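Local coordinates for glucuronoarabinoxylan endo-1,4-beta-xylanase (Clostridium papyrosolvens, PDB 4FMV), which hydrolyses internal beta-1,4 linkages in xylan as a glycoside hydrolase family 30 subfamily 8 enzyme with altered substrate specificity, at residues S93-F98 with D149-T154. Numbering follows the deposited sequence.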
ATOM      1  N   SER A  93      19.395  -8.649 -20.866  1.00  9.47           N
ATOM      2  CA  SER A  93      20.054  -9.902 -21.258  1.00 11.04           C
ATOM      3  C   SER A  93      19.330 -11.150 -20.752  1.00 12.70           C
ATOM      4  O   SER A  93      19.628 -12.255 -21.197  1.00 13.83           O
ATOM      5  CB  SER A  93      21.525  -9.936 -20.803  1.00 13.07           C
ATOM      6  OG  SER A  93      21.651  -9.940 -19.376  1.00 13.58           O
ATOM      7  N   MET A  94      18.417 -10.980 -19.792  1.00 14.77           N
ATOM      8  CA  MET A  94      17.635 -12.110 -19.286  1.00 10.41           C
ATOM      9  C   MET A  94      16.291 -12.327 -20.000  1.00 11.65           C
ATOM     10  O   MET A  94      15.625 -13.345 -19.772  1.00 11.56           O
ATOM     11  CB  MET A  94      17.336 -11.917 -17.804  1.00  8.38           C
ATOM     12  CG  MET A  94      18.549 -11.680 -16.899  1.00 10.22           C
ATOM     13  SD  MET A  94      18.017 -11.937 -15.186  1.00 12.66           S
ATOM     14  CE  MET A  94      19.425 -11.239 -14.312  1.00  8.14           C
ATOM     15  N   GLN A  95      15.884 -11.351 -20.806  1.00  9.87           N
ATOM     16  CA  GLN A  95      14.630 -11.387 -21.567  1.00  9.28           C
ATOM     17  C   GLN A  95      14.669 -12.148 -22.892  1.00 14.18           C
ATOM     18  O   GLN A  95      15.720 -12.315 -23.502  1.00 14.27           O
ATOM     19  CB  GLN A  95      14.123  -9.975 -21.821  1.00  5.82           C
ATOM     20  CG  GLN A  95      13.711  -9.223 -20.576  1.00  5.34           C
ATOM     21  CD  GLN A  95      13.313  -7.811 -20.912  1.00 12.70           C
ATOM     22  OE1 GLN A  95      14.109  -7.052 -21.468  1.00 15.84           O
ATOM     23  NE2 GLN A  95      12.075  -7.448 -20.600  1.00 12.40           N
ATOM     24  N   GLU A  96      13.508 -12.613 -23.335  1.00 14.16           N
ATOM     25  CA  GLU A  96      13.375 -13.066 -24.707  1.00 12.72           C
ATOM     26  C   GLU A  96      12.010 -12.681 -25.207  1.00 13.83           C
ATOM     27  O   GLU A  96      11.081 -12.521 -24.413  1.00 13.52           O
ATOM     28  CB  GLU A  96      13.539 -14.587 -24.801  1.00 14.76           C
ATOM     29  CG  GLU A  96      12.472 -15.333 -24.022  1.00 12.55           C
ATOM     30  CD  GLU A  96      12.668 -16.828 -24.050  1.00 13.32           C
ATOM     31  OE1 GLU A  96      11.818 -17.534 -23.479  1.00 13.06           O
ATOM     32  OE2 GLU A  96      13.674 -17.295 -24.637  1.00 15.72           O
ATOM     33  N   ASN A  97      11.889 -12.540 -26.526  1.00 13.85           N
ATOM     34  CA  ASN A  97      10.592 -12.383 -27.157  1.00 16.26           C
ATOM     35  C   ASN A  97       9.882 -13.703 -27.192  1.00 16.40           C
ATOM     36  O   ASN A  97      10.519 -14.748 -27.204  1.00 17.47           O
ATOM     37  CB  ASN A  97      10.732 -11.881 -28.590  1.00 19.53           C
ATOM     38  CG  ASN A  97      11.084 -10.423 -28.653  1.00 24.87           C
ATOM     39  OD1 ASN A  97      10.264  -9.560 -28.327  1.00 27.49           O
ATOM     40  ND2 ASN A  97      12.310 -10.129 -29.064  1.00 25.09           N
ATOM     41  N   PHE A  98       8.558 -13.661 -27.215  1.00 14.97           N
ATOM     42  CA  PHE A  98       7.775 -14.850 -27.486  1.00 13.47           C
ATOM     43  C   PHE A  98       6.508 -14.376 -28.165  1.00 15.71           C
ATOM     44  O   PHE A  98       6.169 -13.186 -28.127  1.00 13.14           O
ATOM     45  CB  PHE A  98       7.463 -15.644 -26.209  1.00 11.09           C
ATOM     46  CG  PHE A  98       6.437 -14.990 -25.301  1.00  6.96           C
ATOM     47  CD1 PHE A  98       6.779 -13.910 -24.504  1.00  8.27           C
ATOM     48  CD2 PHE A  98       5.137 -15.472 -25.243  1.00 10.02           C
ATOM     49  CE1 PHE A  98       5.836 -13.304 -23.665  1.00  7.26           C
ATOM     50  CE2 PHE A  98       4.184 -14.883 -24.407  1.00  9.81           C
ATOM     51  CZ  PHE A  98       4.538 -13.792 -23.618  1.00  8.49           C
ATOM     52  N   ASP A 149       3.841  -3.520 -22.176  1.00 13.17           N
ATOM     53  CA  ASP A 149       4.992  -2.591 -22.164  1.00 13.95           C
ATOM     54  C   ASP A 149       6.185  -2.961 -21.261  1.00 12.07           C
ATOM     55  O   ASP A 149       7.061  -2.128 -20.987  1.00 10.34           O
ATOM     56  CB  ASP A 149       4.533  -1.145 -22.015  1.00 12.83           C
ATOM     57  CG  ASP A 149       3.807  -0.662 -23.249  1.00 17.90           C
ATOM     58  OD1 ASP A 149       4.349  -0.809 -24.371  1.00 22.86           O
ATOM     59  OD2 ASP A 149       2.678  -0.171 -23.108  1.00 20.84           O
ATOM     60  N   TRP A 150       6.120  -4.158 -20.697  1.00  7.60           N
ATOM     61  CA  TRP A 150       7.132  -4.685 -19.764  1.00 13.10           C
ATOM     62  C   TRP A 150       7.212  -6.205 -19.909  1.00 15.42           C
ATOM     63  O   TRP A 150       7.098  -6.682 -21.031  1.00 15.78           O
ATOM     64  CB  TRP A 150       7.070  -4.141 -18.329  1.00 11.61           C
ATOM     65  CG  TRP A 150       5.740  -4.140 -17.635  1.00 10.75           C
ATOM     66  CD1 TRP A 150       5.148  -5.187 -16.979  1.00  7.11           C
ATOM     67  CD2 TRP A 150       4.872  -3.008 -17.457  1.00 12.89           C
ATOM     68  NE1 TRP A 150       3.948  -4.787 -16.439  1.00  7.74           N
ATOM     69  CE2 TRP A 150       3.753  -3.456 -16.716  1.00 10.36           C
ATOM     70  CE3 TRP A 150       4.920  -1.667 -17.873  1.00  8.96           C
ATOM     71  CZ2 TRP A 150       2.701  -2.605 -16.368  1.00 10.97           C
ATOM     72  CZ3 TRP A 150       3.878  -0.824 -17.540  1.00  8.93           C
ATOM     73  CH2 TRP A 150       2.779  -1.291 -16.791  1.00 11.91           C
ATOM     74  N   THR A 151       7.691  -6.906 -18.882  1.00 11.24           N
ATOM     75  CA  THR A 151       7.833  -8.372 -18.899  1.00  7.83           C
ATOM     76  C   THR A 151       6.592  -9.184 -18.423  1.00 10.77           C
ATOM     77  O   THR A 151       6.137  -9.023 -17.285  1.00 10.65           O
ATOM     78  CB  THR A 151       9.098  -8.728 -18.072  1.00 10.60           C
ATOM     79  OG1 THR A 151      10.226  -8.058 -18.663  1.00  8.84           O
ATOM     80  CG2 THR A 151       9.365 -10.224 -18.034  1.00 16.06           C
ATOM     81  N   TRP A 152       6.053 -10.041 -19.296  1.00  8.88           N
ATOM     82  CA  TRP A 152       4.910 -10.936 -18.980  1.00  8.52           C
ATOM     83  C   TRP A 152       5.308 -12.191 -18.194  1.00  6.83           C
ATOM     84  O   TRP A 152       6.350 -12.796 -18.471  1.00  7.56           O
ATOM     85  CB  TRP A 152       4.272 -11.473 -20.272  1.00  8.11           C
ATOM     86  CG  TRP A 152       3.511 -10.503 -21.123  1.00  9.67           C
ATOM     87  CD1 TRP A 152       3.959  -9.879 -22.272  1.00  9.91           C
ATOM     88  CD2 TRP A 152       2.158 -10.076 -20.941  1.00 11.41           C
ATOM     89  NE1 TRP A 152       2.970  -9.079 -22.792  1.00 10.70           N
ATOM     90  CE2 TRP A 152       1.852  -9.184 -21.998  1.00 12.40           C
ATOM     91  CE3 TRP A 152       1.163 -10.366 -19.987  1.00  9.21           C
ATOM     92  CZ2 TRP A 152       0.605  -8.568 -22.124  1.00 13.07           C
ATOM     93  CZ3 TRP A 152      -0.077  -9.745 -20.113  1.00 10.96           C
ATOM     94  CH2 TRP A 152      -0.347  -8.861 -21.176  1.00 13.96           C
ATOM     95  N   TRP A 153       4.458 -12.615 -17.254  1.00  7.01           N
ATOM     96  CA  TRP A 153       4.545 -13.937 -16.654  1.00  6.35           C
ATOM     97  C   TRP A 153       3.147 -14.513 -16.600  1.00  9.48           C
ATOM     98  O   TRP A 153       2.246 -13.867 -16.091  1.00 11.61           O
ATOM     99  CB  TRP A 153       5.014 -13.878 -15.189  1.00  7.59           C
ATOM    100  CG  TRP A 153       6.311 -13.189 -14.915  1.00  6.22           C
ATOM    101  CD1 TRP A 153       6.650 -11.912 -15.235  1.00 10.00           C
ATOM    102  CD2 TRP A 153       7.425 -13.736 -14.207  1.00  9.67           C
ATOM    103  NE1 TRP A 153       7.921 -11.629 -14.784  1.00 11.09           N
ATOM    104  CE2 TRP A 153       8.413 -12.731 -14.143  1.00 10.19           C
ATOM    105  CE3 TRP A 153       7.682 -14.986 -13.619  1.00  7.61           C
ATOM    106  CZ2 TRP A 153       9.651 -12.935 -13.517  1.00 10.74           C
ATOM    107  CZ3 TRP A 153       8.916 -15.188 -13.005  1.00  9.27           C
ATOM    108  CH2 TRP A 153       9.878 -14.164 -12.956  1.00 11.33           C
ATOM    109  N   THR A 154       2.956 -15.721 -17.115  1.00  7.73           N
ATOM    110  CA  THR A 154       1.697 -16.413 -16.925  1.00  6.27           C
ATOM    111  C   THR A 154       1.586 -16.789 -15.455  1.00  7.36           C
ATOM    112  O   THR A 154       2.589 -16.781 -14.720  1.00  5.05           O
ATOM    113  CB  THR A 154       1.659 -17.699 -17.755  1.00  8.68           C
ATOM    114  OG1 THR A 154       2.683 -18.593 -17.287  1.00  9.92           O
ATOM    115  CG2 THR A 154       1.881 -17.385 -19.245  1.00  6.58           C
TER
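Q95 and T151 face each other with their CA atoms 7.9 Å apart, and the backbones spread further to 9.8 Å between the CA atoms of F98 and W152. Segments 93-98 and 149-154 lie on the outer strands of a small three-stranded mixed sheet built from two beta-alpha loops of the (beta/alpha)8 barrel, the catalytic module of the longer enzyme: 95-100 and 103-109 follow barrel strand 82-86, and 151-152 follows barrel strand 137-139. The spacing leaves no direct backbone pairing; strand 103-109 forms the centre, pairing through its main chain with E96 and F98 on one side and with W152 on the other, and the side chains of the outer strands meet across it.

Two pairs make the contact. The Q95 side chain, extended beyond CG (chi2 176°), reaches over with its amide, and NE2 donates a bent hydrogen bond of 2.7 Å to T151 OG1, which sits 20° out of the amide plane. The same hydroxyl is bonded to N89 OD1, giving this buried oxygen two partners and linking both outer strands to the loop at N89. Further along, the CE1-CZ side of the F98 ring meets CB and CD1 of W152, the ring planes at 89°. The indole also makes a cation-pi contact with K100, farther along the strand that carries F98. W152 CB lies at the edge of the phenyl ring, near its plane, 4.1 Å from F98 CZ.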